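Local coordinates for ABC transporter substrate binding protein (Ribose) (Agrobacterium vitis, PDB 4WUT) that binds D-fucose in this structure and probably serves as the sugar-capturing, solute-binding component of a bacterial ABC transporter, at residues Glu25-Val30 and Glu76-Arg81; Ala99-Trp104 and Glu122-Ala127; Leu129-Lys134 and Ile291-Val296; Glu151-Val156 and Gln184-Tyr189; Met226-Lys231 and Gln251-Asp256. All coordinates share one frame; numbering follows the deposited sequence.

Contact 1 (Glu25-Val30 and Glu76-Arg81); sequences EIAVIV and ENAVNR
With CG of Glu25 turned opposite its backbone N (chi1 179°) and the rest of the chain straight, the carboxylate reaches out from strand 25-29 to meet Arg81, whose own CG sits between backbone N and carbonyl carbon (chi1 75°) and sends an extended chain across at about a right angle. The guanidinium grips side-on: Arg81 NE gives its hydrogen to Glu25 OE1 at 3.1 Å, and Arg81 NH2 to Glu25 OE2 at 2.9 Å. Both oxygens are met on their syn sides and both lie near the guanidinium plane, though the donors stand well out of the carboxylate plane. The two flat groups are 21° apart, and the paired bonds restrain rotation of the guanidinium. Glu25 OE2 has a further partner in Thr58 OG1.

Beyond the charged pair the contact is apolar and light. Ala78 CB lies 4.2 Å from Ala27 CB and equally far from Ile29 CD1, the small residue letting the helix come down close on the strand. Arg81 is the first residue to leave helix 68-80, and the bridge fixes that end to the start of strand 25-29, which runs between strands 56-60 and 85-88 while helix 97-105 lies against Val79.

Contact 2 (Ala99-Trp104 and Glu122-Ala127); sequences AVKKAW and EKYYQA
Tyr124 packs its ring face against Lys101 and lies beside Trp104, where the loop leading into strand 127-130 folds onto helix 97-105 in one alpha/beta lobe of this periplasmic binding protein. Starting at Tyr124 CB, the first neighbour is Val100 CG1 at 3.8 Å, with Trp104 CB close by. CG is nearest Lys101 CA. On one side of the ring CD1 comes within 3.7 Å of Trp104 CE3, and CE1 follows along the same indole; on the other, CD2 and CE2 run past Lys101 CB. At CZ the lysine's CG and CD are the neighbours, and the hydroxyl OH ends 3.4 Å from Lys101 CE.

Lysine and tyrosine therefore travel side by side in the same direction. Lys101 CG stands over the tyrosine face, 3.9 Å from the ring centroid and 19° off the normal, a CH-pi contact. The lysine chain bends only at its last torsion (chi4 -83°), taking NZ to a salt bridge with Glu105. The indole and phenol meet obliquely, their planes 56° apart. Gln126 approaches the indole edge with NE2, while its OE1 accepts from the backbone N of Val110. The carbonyl of Lys123 lies over the indole face: its O is 3.2 Å from Trp104 NE1, but at an angle too poor for a hydrogen bond.

Contact 3 (Leu129-Lys134 and Ile291-Val296); sequences LATDNK and IDTGVV
Leu129 and Ile291, the two residues most buried here, lie side by side on one face of the sheet and point the same way, Leu129 CG packing 3.8 Å from Ile291 CD1. Their backbones are paired in parallel: Ala130 N donates to Ile291 O at 3.0 Å, and Thr293 N returns a bond to Ala130 O, approaching from well above the carbonyl plane. After this short ladder the chains splay apart.

Thr131, third in buried area, carries the contact on. Its CG2 is turned opposite the backbone N (chi1 -59° for OG1) and presses against Val295 CG1 at 3.3 Å, tighter than normal carbon contact. Its OG1 receives a hydrogen from a water, 2.6 Å away, that also donates to Gly294 O and is hydrogen-bonded to Thr293 OG1; Gln265, a residue of the sugar pocket, is a further partner of Thr131 OG1. A second water accepts from Asp132 N and donates to Asp292 OD1. That same Asp292 OD1 takes the N-H of Gly294 in an Asx turn at the break in strand 290-298. Asp132 is the N-cap of helix 133-148, its OD1 reaching Ala135 N.

Both chains cross between the lobes here, the side chain of Thr131 about 6 Å from the bound beta-D-fucopyranose, consistent with the hinge of two-lobed periplasmic sugar-binding proteins.

Contact 4 (Glu151-Val156 and Gln184-Tyr189); sequences EGKIAV and QIVGPY
A beta-alpha-beta unit, strand 153-158, helix 164-180 and strand 184-190, brings its two parallel strands together here. Val186 N donates to Ile154 O at 2.8 Å, in the carbonyl plane and almost straight (174°), and Val156 N donates to Val186 O. Gly152 O accepts from Gln184 N, and Ile154 N donates to Gln184 O.

This is the outer edge of the sheet, strand 184-190 being its last. On one face Lys153 and Gln184 run alongside each other, Lys153 CE 3.9 Å from Gln184 NE2, while the kink at chi3 (92°) carries the lysine NZ on to Asn209 and Asp211. On the face toward helix 164-180, Val156 CG2 meets Ile185 CG2 at 3.7 Å, and Phe173 of that helix touches Ile154 and Val156.

The regular pairing slips at Gly187 and the cis peptide before Pro188: Val156 O is bonded by Tyr189 N at 3.0 Å, and Pro188 CB rests 4.0 Å from Val156 CG1.

Contact 5 (Met226-Lys231 and Gln251-Asp256); sequences MGRAIK and QEFVKD
Phe253 and Gly227 make the tight part of this contact between two helices of the other alpha/beta lobe, 220-232 and 248-255; the axes of the two short segments pass 11.1 Å apart at 41°. Because Gly227 brings no side chain, the ring can lie directly on the helix backbone: Gly227 CA stands over its face, 4.1 Å from the centroid and 23° off the normal, a CH-pi contact. Phe253 CZ touches Gly227 C at 3.6 Å. The phenyl group has CG turned opposite the carbonyl carbon (chi1 -79°), which directs it across at the neighbouring helix. At the ring's edge, in plane, comes Arg228 CG, 3.9 Å from Phe253 CZ; the rest of that arginine runs on, extended, to a salt bridge with Asp249, its guanidinium steeply inclined to the phenyl plane. Lys231 CD also packs tightly, reaching the phenyl edge 3.4 Å from Phe253 CE1.

Beyond CD the lysine chain bends at chi3 and chi4 and turns NZ aside, and here the contact is loose. Lys231 and Asp256 are both exposed, and their charged ends stay apart, Lys231 NZ 4.7 Å from Asp256 OD2, so any attraction is probably modest. Asp256 OD1 is instead bonded to Thr258 OG1.

From the N terminus, contact 1 closes the first loop, joining strand 25-29 to the end of helix 68-80. Contact 2 follows in series, tying helix 97-105 to the loop before strand 127-130; the two touch, Val79 CG2 lying 3.7 Å from Ala103 CA. The sequence then runs straight into contact 3, which closes a long loop by returning strand 290-298 to strand 127-130. Nested within that loop, one after the other, are contact 4, at the far edge of the sheet, and contact 5, between two helices. Contacts 1 and 2 lie on the opposite side of the chain's centre from contacts 4 and 5, and contact 3 sits nearest the centre.

Contact 1 (Glu25-Val30 and Glu76-Arg81)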
# COMPACT_ATOMS: atom_id res chain seq x y z
N GLU A 25 8.07 3.13 -25.04
CA GLU A 25 7.42 3.49 -23.79
C GLU A 25 7.18 2.32 -22.85
O GLU A 25 6.60 1.31 -23.24
CB GLU A 25 6.07 4.17 -24.05
CG GLU A 25 5.34 4.57 -22.79
CD GLU A 25 4.00 5.25 -23.04
OE1 GLU A 25 3.66 5.51 -24.22
OE2 GLU A 25 3.29 5.50 -22.05
N ILE A 26 7.60 2.48 -21.60
CA ILE A 26 7.16 1.61 -20.51
C ILE A 26 6.14 2.40 -19.68
O ILE A 26 6.50 3.39 -19.06
CB ILE A 26 8.34 1.17 -19.65
CG1 ILE A 26 9.28 0.26 -20.47
CG2 ILE A 26 7.85 0.43 -18.42
CD1 ILE A 26 10.49 -0.19 -19.70
N ALA A 27 4.88 1.99 -19.68
CA ALA A 27 3.83 2.75 -19.02
C ALA A 27 3.69 2.30 -17.57
O ALA A 27 3.33 1.15 -17.31
CB ALA A 27 2.50 2.59 -19.77
N VAL A 28 4.00 3.20 -16.64
CA VAL A 28 3.78 2.94 -15.23
C VAL A 28 2.43 3.54 -14.86
O VAL A 28 2.21 4.75 -15.04
CB VAL A 28 4.88 3.55 -14.37
CG1 VAL A 28 4.65 3.20 -12.91
CG2 VAL A 28 6.24 3.06 -14.84
N ILE A 29 1.55 2.69 -14.37
CA ILE A 29 0.18 3.08 -14.05
C ILE A 29 -0.12 2.71 -12.60
O ILE A 29 -0.10 1.52 -12.22
CB ILE A 29 -0.83 2.41 -15.02
CG1 ILE A 29 -0.57 2.87 -16.45
CG2 ILE A 29 -2.28 2.72 -14.59
CD1 ILE A 29 -1.35 2.10 -17.51
N VAL A 30 -0.37 3.73 -11.78
CA VAL A 30 -0.57 3.53 -10.36
C VAL A 30 -1.96 3.97 -9.93
O VAL A 30 -2.74 4.45 -10.75
CB VAL A 30 0.52 4.24 -9.53
CG1 VAL A 30 1.90 3.63 -9.82
CG2 VAL A 30 0.51 5.73 -9.76
N GLU A 76 -6.20 0.18 -20.81
CA GLU A 76 -6.69 -0.09 -22.15
C GLU A 76 -6.01 0.81 -23.16
O GLU A 76 -5.65 0.39 -24.25
CB GLU A 76 -8.19 0.19 -22.23
CG GLU A 76 -9.06 -0.83 -21.52
CD GLU A 76 -10.51 -0.39 -21.51
OE1 GLU A 76 -10.81 0.78 -21.89
OE2 GLU A 76 -11.36 -1.21 -21.12
N ASN A 77 -5.89 2.08 -22.81
CA ASN A 77 -5.28 3.05 -23.70
C ASN A 77 -3.80 2.75 -23.95
O ASN A 77 -3.30 2.92 -25.06
CB ASN A 77 -5.47 4.46 -23.14
CG ASN A 77 -6.92 4.94 -23.23
OD1 ASN A 77 -7.73 4.36 -23.96
ND2 ASN A 77 -7.23 6.00 -22.50
N ALA A 78 -3.11 2.30 -22.91
CA ALA A 78 -1.71 1.90 -23.03
C ALA A 78 -1.59 0.73 -24.01
O ALA A 78 -0.70 0.70 -24.85
CB ALA A 78 -1.13 1.54 -21.66
N VAL A 79 -2.48 -0.25 -23.89
CA VAL A 79 -2.47 -1.37 -24.82
C VAL A 79 -2.76 -0.91 -26.25
O VAL A 79 -2.13 -1.36 -27.22
CB VAL A 79 -3.50 -2.42 -24.39
CG1 VAL A 79 -3.63 -3.51 -25.44
CG2 VAL A 79 -3.11 -3.03 -23.06
N ASN A 80 -3.72 -0.01 -26.40
CA ASN A 80 -4.10 0.44 -27.72
C ASN A 80 -3.04 1.26 -28.43
O ASN A 80 -2.95 1.23 -29.65
CB ASN A 80 -5.43 1.21 -27.66
CG ASN A 80 -6.61 0.29 -27.37
OD1 ASN A 80 -6.52 -0.93 -27.55
ND2 ASN A 80 -7.71 0.86 -26.90
N ARG A 81 -2.22 1.98 -27.67
CA ARG A 81 -1.10 2.72 -28.26
C ARG A 81 0.19 1.90 -28.33
O ARG A 81 1.23 2.42 -28.72
CB ARG A 81 -0.88 4.07 -27.57
CG ARG A 81 -0.24 4.04 -26.23
CD ARG A 81 0.04 5.45 -25.69
NE ARG A 81 0.56 5.36 -24.33
CZ ARG A 81 -0.19 5.36 -23.24
NH1 ARG A 81 -1.51 5.47 -23.32
NH2 ARG A 81 0.39 5.23 -22.05

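Contact 2 (Ala99-Trp104 and Glu122-Ala127)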
# COMPACT_ATOMS: atom_id res chain seq x y z
N ALA A 99 -8.43 -5.82 -18.88
CA ALA A 99 -7.45 -4.98 -19.57
C ALA A 99 -6.07 -5.61 -19.58
O ALA A 99 -5.33 -5.51 -20.56
CB ALA A 99 -7.42 -3.59 -18.92
N VAL A 100 -5.70 -6.28 -18.48
CA VAL A 100 -4.44 -6.99 -18.40
C VAL A 100 -4.42 -8.19 -19.35
O VAL A 100 -3.41 -8.43 -20.00
CB VAL A 100 -4.12 -7.39 -16.95
CG1 VAL A 100 -2.92 -8.31 -16.87
CG2 VAL A 100 -3.93 -6.15 -16.11
N LYS A 101 -5.54 -8.90 -19.46
CA LYS A 101 -5.68 -9.95 -20.48
C LYS A 101 -5.46 -9.41 -21.91
O LYS A 101 -4.79 -10.03 -22.73
CB LYS A 101 -7.06 -10.58 -20.38
CG LYS A 101 -7.29 -11.73 -21.37
CD LYS A 101 -8.62 -12.43 -21.05
CE LYS A 101 -8.85 -13.65 -21.92
NZ LYS A 101 -9.42 -13.30 -23.24
N LYS A 102 -6.05 -8.24 -22.20
CA LYS A 102 -5.81 -7.57 -23.48
C LYS A 102 -4.33 -7.24 -23.70
O LYS A 102 -3.83 -7.39 -24.80
CB LYS A 102 -6.67 -6.30 -23.58
CG LYS A 102 -8.14 -6.56 -23.85
CD LYS A 102 -8.92 -5.26 -23.91
CE LYS A 102 -10.40 -5.51 -24.09
NZ LYS A 102 -11.19 -4.24 -23.91
N ALA A 103 -3.62 -6.80 -22.66
CA ALA A 103 -2.18 -6.55 -22.76
C ALA A 103 -1.46 -7.84 -23.13
O ALA A 103 -0.63 -7.88 -24.04
CB ALA A 103 -1.64 -5.99 -21.47
N TRP A 104 -1.80 -8.90 -22.42
CA TRP A 104 -1.20 -10.22 -22.69
C TRP A 104 -1.47 -10.71 -24.13
O TRP A 104 -0.57 -11.20 -24.80
CB TRP A 104 -1.69 -11.23 -21.66
CG TRP A 104 -1.14 -12.60 -21.83
CD1 TRP A 104 0.09 -13.04 -21.42
CD2 TRP A 104 -1.80 -13.71 -22.43
NE1 TRP A 104 0.23 -14.37 -21.74
CE2 TRP A 104 -0.91 -14.81 -22.36
CE3 TRP A 104 -3.05 -13.89 -23.01
CZ2 TRP A 104 -1.24 -16.06 -22.86
CZ3 TRP A 104 -3.37 -15.15 -23.51
CH2 TRP A 104 -2.47 -16.21 -23.43
N GLU A 122 -3.66 -15.00 -13.55
CA GLU A 122 -2.28 -15.44 -13.31
C GLU A 122 -1.48 -15.60 -14.60
O GLU A 122 -0.27 -15.33 -14.64
CB GLU A 122 -2.28 -16.76 -12.54
CG GLU A 122 -3.09 -17.88 -13.18
CD GLU A 122 -3.10 -19.14 -12.33
OE1 GLU A 122 -2.40 -19.16 -11.29
OE2 GLU A 122 -3.82 -20.09 -12.69
N LYS A 123 -2.17 -15.99 -15.66
CA LYS A 123 -1.54 -16.29 -16.95
C LYS A 123 -1.12 -15.05 -17.72
O LYS A 123 -0.42 -15.16 -18.73
CB LYS A 123 -2.50 -17.08 -17.83
CG LYS A 123 -3.04 -18.35 -17.19
CD LYS A 123 -3.62 -19.31 -18.23
CE LYS A 123 -3.67 -20.75 -17.71
NZ LYS A 123 -4.47 -20.88 -16.45
N TYR A 124 -1.57 -13.88 -17.26
CA TYR A 124 -1.51 -12.68 -18.08
C TYR A 124 -0.42 -11.69 -17.69
O TYR A 124 -0.24 -10.70 -18.38
CB TYR A 124 -2.87 -11.96 -18.02
CG TYR A 124 -4.05 -12.82 -18.38
CD1 TYR A 124 -4.02 -13.66 -19.47
CD2 TYR A 124 -5.21 -12.77 -17.61
CE1 TYR A 124 -5.11 -14.45 -19.80
CE2 TYR A 124 -6.30 -13.55 -17.92
CZ TYR A 124 -6.25 -14.37 -19.01
OH TYR A 124 -7.33 -15.16 -19.32
N TYR A 125 0.29 -11.94 -16.59
CA TYR A 125 1.40 -11.08 -16.18
C TYR A 125 2.55 -11.94 -15.71
O TYR A 125 2.35 -13.13 -15.40
CB TYR A 125 0.98 -10.11 -15.07
CG TYR A 125 0.53 -10.78 -13.77
CD1 TYR A 125 -0.79 -11.19 -13.62
CD2 TYR A 125 1.40 -10.96 -12.72
CE1 TYR A 125 -1.22 -11.78 -12.46
CE2 TYR A 125 0.98 -11.56 -11.55
CZ TYR A 125 -0.34 -11.95 -11.41
OH TYR A 125 -0.74 -12.56 -10.24
N GLN A 126 3.74 -11.36 -15.67
CA GLN A 126 4.94 -12.18 -15.51
C GLN A 126 5.65 -12.05 -14.17
O GLN A 126 6.50 -12.86 -13.86
CB GLN A 126 5.93 -11.96 -16.66
CG GLN A 126 5.40 -12.37 -18.00
CD GLN A 126 4.50 -11.32 -18.62
OE1 GLN A 126 4.85 -10.15 -18.64
NE2 GLN A 126 3.34 -11.73 -19.11
N ALA A 127 5.34 -11.02 -13.39
CA ALA A 127 5.87 -10.92 -12.05
C ALA A 127 4.95 -10.06 -11.19
O ALA A 127 4.19 -9.26 -11.69
CB ALA A 127 7.30 -10.35 -12.06

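Contact 3 (Leu129-Lys134 and Ile291-Val296)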
# COMPACT_ATOMS: atom_id res chain seq x y z
N LEU A 129 5.45 -7.90 -7.56
CA LEU A 129 6.35 -7.37 -6.54
C LEU A 129 5.53 -6.61 -5.51
O LEU A 129 4.85 -5.65 -5.86
CB LEU A 129 7.35 -6.37 -7.14
CG LEU A 129 8.40 -6.82 -8.15
CD1 LEU A 129 7.77 -7.12 -9.50
CD2 LEU A 129 9.47 -5.76 -8.30
N ALA A 130 5.59 -7.03 -4.27
CA ALA A 130 4.74 -6.44 -3.25
C ALA A 130 5.17 -6.86 -1.86
O ALA A 130 5.91 -7.84 -1.66
CB ALA A 130 3.26 -6.84 -3.48
N THR A 131 4.70 -6.10 -0.88
CA THR A 131 4.71 -6.55 0.51
C THR A 131 3.97 -7.89 0.65
O THR A 131 2.98 -8.12 -0.03
CB THR A 131 4.03 -5.51 1.41
OG1 THR A 131 4.72 -4.27 1.27
CG2 THR A 131 4.00 -5.92 2.88
N ASP A 132 4.46 -8.78 1.50
CA ASP A 132 3.64 -9.88 1.95
C ASP A 132 2.60 -9.31 2.90
O ASP A 132 2.82 -9.20 4.11
CB ASP A 132 4.50 -10.93 2.65
CG ASP A 132 3.70 -12.09 3.20
OD1 ASP A 132 2.46 -11.99 3.32
OD2 ASP A 132 4.32 -13.12 3.54
N ASN A 133 1.47 -8.89 2.34
CA ASN A 133 0.51 -8.12 3.13
C ASN A 133 -0.13 -8.85 4.31
O ASN A 133 -0.41 -8.25 5.35
CB ASN A 133 -0.54 -7.46 2.24
CG ASN A 133 0.02 -6.26 1.56
OD1 ASN A 133 0.27 -5.24 2.21
ND2 ASN A 133 0.30 -6.37 0.28
N LYS A 134 -0.39 -10.14 4.15
CA LYS A 134 -0.90 -10.91 5.28
C LYS A 134 0.11 -10.86 6.42
O LYS A 134 -0.27 -10.58 7.56
CB LYS A 134 -1.20 -12.34 4.87
CG LYS A 134 -1.60 -13.26 6.03
CD LYS A 134 -1.80 -14.69 5.55
CE LYS A 134 -1.93 -15.64 6.73
NZ LYS A 134 -1.53 -17.02 6.37
N ILE A 291 8.02 -11.63 -5.94
CA ILE A 291 9.07 -10.88 -5.29
C ILE A 291 8.48 -10.16 -4.07
O ILE A 291 7.52 -9.38 -4.17
CB ILE A 291 9.74 -9.89 -6.30
CG1 ILE A 291 10.31 -10.66 -7.51
CG2 ILE A 291 10.77 -9.03 -5.61
CD1 ILE A 291 10.61 -9.81 -8.73
N ASP A 292 9.05 -10.45 -2.91
CA ASP A 292 8.65 -9.86 -1.64
C ASP A 292 9.56 -8.66 -1.44
O ASP A 292 10.78 -8.82 -1.29
CB ASP A 292 8.88 -10.89 -0.52
CG ASP A 292 8.59 -10.36 0.88
OD1 ASP A 292 8.34 -9.15 1.04
OD2 ASP A 292 8.66 -11.17 1.84
N THR A 293 8.97 -7.47 -1.41
CA THR A 293 9.73 -6.22 -1.35
C THR A 293 10.00 -5.77 0.08
O THR A 293 10.61 -4.72 0.30
CB THR A 293 9.06 -5.10 -2.18
OG1 THR A 293 7.64 -5.12 -1.95
CG2 THR A 293 9.30 -5.31 -3.68
N GLY A 294 9.54 -6.56 1.05
CA GLY A 294 9.98 -6.45 2.43
C GLY A 294 9.19 -5.47 3.27
O GLY A 294 8.44 -4.67 2.75
N VAL A 295 9.39 -5.52 4.59
CA VAL A 295 8.76 -4.57 5.48
C VAL A 295 9.65 -4.32 6.67
O VAL A 295 10.48 -5.17 7.06
CB VAL A 295 7.39 -5.07 6.03
CG1 VAL A 295 6.33 -4.96 4.97
CG2 VAL A 295 7.52 -6.50 6.56
N VAL A 296 9.48 -3.14 7.25
CA VAL A 296 10.11 -2.78 8.51
C VAL A 296 9.06 -2.15 9.40
O VAL A 296 8.36 -1.21 9.00
CB VAL A 296 11.26 -1.78 8.29
CG1 VAL A 296 11.94 -1.43 9.63
CG2 VAL A 296 12.26 -2.34 7.30
O HOH W 1 7.23 -3.97 0.52
O HOH W 2 6.96 -8.17 2.96

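Contact 4 (Glu151-Val156 and Gln184-Tyr189)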
# COMPACT_ATOMS: atom_id res chain seq x y z
N GLU A 151 -7.63 -7.70 25.94
CA GLU A 151 -9.02 -7.40 26.28
C GLU A 151 -9.32 -5.94 25.95
O GLU A 151 -8.50 -5.06 26.18
CB GLU A 151 -9.30 -7.66 27.76
CG GLU A 151 -9.14 -9.10 28.18
CD GLU A 151 -9.08 -9.27 29.70
OE1 GLU A 151 -9.78 -8.53 30.42
OE2 GLU A 151 -8.33 -10.15 30.18
N GLY A 152 -10.50 -5.67 25.41
CA GLY A 152 -10.89 -4.31 25.11
C GLY A 152 -11.26 -4.16 23.66
O GLY A 152 -11.38 -5.13 22.91
N LYS A 153 -11.39 -2.91 23.24
CA LYS A 153 -11.89 -2.58 21.92
C LYS A 153 -10.80 -1.88 21.10
O LYS A 153 -10.11 -0.98 21.61
CB LYS A 153 -13.07 -1.63 22.04
CG LYS A 153 -14.31 -2.23 22.67
CD LYS A 153 -15.28 -1.14 23.09
CE LYS A 153 -16.27 -0.81 22.02
NZ LYS A 153 -17.06 0.42 22.34
N ILE A 154 -10.67 -2.27 19.84
CA ILE A 154 -9.81 -1.55 18.91
C ILE A 154 -10.58 -1.27 17.62
O ILE A 154 -11.53 -1.98 17.31
CB ILE A 154 -8.52 -2.30 18.59
CG1 ILE A 154 -8.83 -3.61 17.87
CG2 ILE A 154 -7.66 -2.51 19.86
CD1 ILE A 154 -7.57 -4.30 17.33
N ALA A 155 -10.17 -0.24 16.90
CA ALA A 155 -10.82 0.13 15.64
C ALA A 155 -9.92 -0.14 14.46
O ALA A 155 -8.71 0.04 14.53
CB ALA A 155 -11.19 1.60 15.66
N VAL A 156 -10.53 -0.54 13.34
CA VAL A 156 -9.81 -0.77 12.10
C VAL A 156 -10.25 0.26 11.06
O VAL A 156 -11.42 0.26 10.62
CB VAL A 156 -10.06 -2.19 11.55
CG1 VAL A 156 -9.45 -2.32 10.18
CG2 VAL A 156 -9.47 -3.20 12.52
N GLN A 184 -12.20 -6.72 20.80
CA GLN A 184 -13.37 -6.46 19.97
C GLN A 184 -13.01 -5.47 18.90
O GLN A 184 -12.50 -4.41 19.22
CB GLN A 184 -14.48 -5.87 20.84
CG GLN A 184 -15.68 -5.40 20.05
CD GLN A 184 -16.79 -4.87 20.94
OE1 GLN A 184 -16.87 -5.20 22.13
NE2 GLN A 184 -17.66 -4.04 20.36
N ILE A 185 -13.30 -5.80 17.64
CA ILE A 185 -12.98 -4.92 16.54
C ILE A 185 -14.19 -4.05 16.19
O ILE A 185 -15.29 -4.56 16.00
CB ILE A 185 -12.51 -5.70 15.31
CG1 ILE A 185 -11.13 -6.33 15.60
CG2 ILE A 185 -12.45 -4.81 14.08
CD1 ILE A 185 -10.70 -7.35 14.59
N VAL A 186 -13.98 -2.74 16.20
CA VAL A 186 -14.93 -1.73 15.73
C VAL A 186 -14.54 -1.38 14.29
O VAL A 186 -13.36 -1.17 13.98
CB VAL A 186 -14.82 -0.46 16.61
CG1 VAL A 186 -15.82 0.58 16.16
CG2 VAL A 186 -15.00 -0.82 18.09
N GLY A 187 -15.52 -1.30 13.40
CA GLY A 187 -15.21 -1.18 11.99
C GLY A 187 -15.27 -2.54 11.31
O GLY A 187 -15.94 -3.46 11.82
N PRO A 188 -14.59 -2.69 10.18
CA PRO A 188 -13.73 -1.70 9.51
C PRO A 188 -14.48 -0.53 8.91
O PRO A 188 -15.68 -0.62 8.52
CB PRO A 188 -13.06 -2.50 8.41
CG PRO A 188 -14.06 -3.58 8.09
CD PRO A 188 -14.65 -3.95 9.43
N TYR A 189 -13.78 0.59 8.85
CA TYR A 189 -14.24 1.76 8.13
C TYR A 189 -13.38 1.89 6.88
O TYR A 189 -12.26 1.35 6.82
CB TYR A 189 -14.16 2.99 9.05
CG TYR A 189 -15.07 2.82 10.24
CD1 TYR A 189 -16.44 3.02 10.12
CD2 TYR A 189 -14.58 2.38 11.45
CE1 TYR A 189 -17.28 2.82 11.21
CE2 TYR A 189 -15.42 2.17 12.52
CZ TYR A 189 -16.76 2.39 12.40
OH TYR A 189 -17.57 2.18 13.47

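Contact 5 (Met226-Lys231 and Gln251-Asp256)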
# COMPACT_ATOMS: atom_id res chain seq x y z
N MSE A 226 -5.93 9.56 10.49
CA MSE A 226 -6.09 8.98 11.82
C MSE A 226 -5.25 9.74 12.85
O MSE A 226 -5.75 10.15 13.89
CB MSE A 226 -5.65 7.52 11.78
CG MSE A 226 -5.76 6.81 13.10
SE MSE A 226 -5.04 5.01 12.97
CE MSE A 226 -3.15 5.45 12.84
N GLY A 227 -3.97 9.94 12.55
CA GLY A 227 -3.12 10.61 13.50
C GLY A 227 -3.59 12.01 13.76
O GLY A 227 -3.63 12.48 14.90
N ARG A 228 -4.00 12.70 12.70
CA ARG A 228 -4.45 14.08 12.85
C ARG A 228 -5.71 14.14 13.70
O ARG A 228 -5.86 15.04 14.53
CB ARG A 228 -4.68 14.72 11.49
CG ARG A 228 -3.42 14.92 10.71
CD ARG A 228 -3.65 15.68 9.42
NE ARG A 228 -2.39 15.82 8.70
CZ ARG A 228 -2.27 16.34 7.49
NH1 ARG A 228 -3.34 16.82 6.87
NH2 ARG A 228 -1.08 16.41 6.91
N ALA A 229 -6.62 13.19 13.50
CA ALA A 229 -7.84 13.10 14.31
C ALA A 229 -7.55 12.87 15.78
O ALA A 229 -8.17 13.49 16.65
CB ALA A 229 -8.76 12.00 13.79
N ILE A 230 -6.62 11.95 16.07
CA ILE A 230 -6.25 11.67 17.45
C ILE A 230 -5.70 12.92 18.14
O ILE A 230 -6.07 13.26 19.26
CB ILE A 230 -5.21 10.55 17.47
CG1 ILE A 230 -5.83 9.22 17.03
CG2 ILE A 230 -4.60 10.41 18.83
CD1 ILE A 230 -4.83 8.16 16.74
N LYS A 231 -4.83 13.62 17.43
CA LYS A 231 -4.22 14.82 17.98
C LYS A 231 -5.28 15.86 18.24
O LYS A 231 -5.33 16.48 19.30
CB LYS A 231 -3.18 15.36 17.01
CG LYS A 231 -1.88 14.62 17.03
CD LYS A 231 -0.82 15.34 16.23
CE LYS A 231 -0.59 16.74 16.74
NZ LYS A 231 -0.36 16.76 18.21
N GLN A 251 6.39 9.73 10.00
CA GLN A 251 7.63 9.76 10.77
C GLN A 251 7.45 10.68 11.98
O GLN A 251 7.86 10.34 13.09
CB GLN A 251 8.79 10.25 9.92
CG GLN A 251 9.27 9.25 8.92
CD GLN A 251 10.30 9.83 7.96
OE1 GLN A 251 11.34 10.37 8.39
NE2 GLN A 251 10.02 9.74 6.66
N GLU A 252 6.83 11.83 11.75
CA GLU A 252 6.63 12.80 12.84
C GLU A 252 5.69 12.28 13.92
O GLU A 252 5.94 12.53 15.13
CB GLU A 252 6.15 14.15 12.30
CG GLU A 252 7.25 14.90 11.56
CD GLU A 252 8.54 14.98 12.38
OE1 GLU A 252 8.61 15.81 13.32
OE2 GLU A 252 9.48 14.20 12.09
N PHE A 253 4.65 11.54 13.51
CA PHE A 253 3.70 10.95 14.44
C PHE A 253 4.33 9.84 15.31
O PHE A 253 3.92 9.67 16.46
CB PHE A 253 2.50 10.38 13.71
CG PHE A 253 1.48 11.40 13.29
CD1 PHE A 253 1.20 12.49 14.09
CD2 PHE A 253 0.79 11.25 12.12
CE1 PHE A 253 0.25 13.42 13.70
CE2 PHE A 253 -0.16 12.18 11.73
CZ PHE A 253 -0.43 13.26 12.53
N VAL A 254 5.26 9.07 14.76
CA VAL A 254 6.01 8.12 15.56
C VAL A 254 6.90 8.88 16.56
O VAL A 254 6.89 8.62 17.77
CB VAL A 254 6.90 7.19 14.70
CG1 VAL A 254 7.83 6.38 15.58
CG2 VAL A 254 6.02 6.28 13.89
N LYS A 255 7.64 9.86 16.06
CA LYS A 255 8.54 10.61 16.91
C LYS A 255 7.83 11.35 18.04
O LYS A 255 8.38 11.49 19.14
CB LYS A 255 9.33 11.60 16.07
CG LYS A 255 10.41 10.96 15.21
CD LYS A 255 11.16 12.02 14.41
CE LYS A 255 12.15 11.41 13.43
NZ LYS A 255 13.17 10.55 14.10
N ASP A 256 6.62 11.85 17.79
CA ASP A 256 5.92 12.63 18.81
C ASP A 256 4.99 11.80 19.68
O ASP A 256 4.33 12.33 20.59
CB ASP A 256 5.23 13.88 18.22
CG ASP A 256 3.96 13.58 17.46
OD1 ASP A 256 3.42 12.45 17.55
OD2 ASP A 256 3.47 14.51 16.77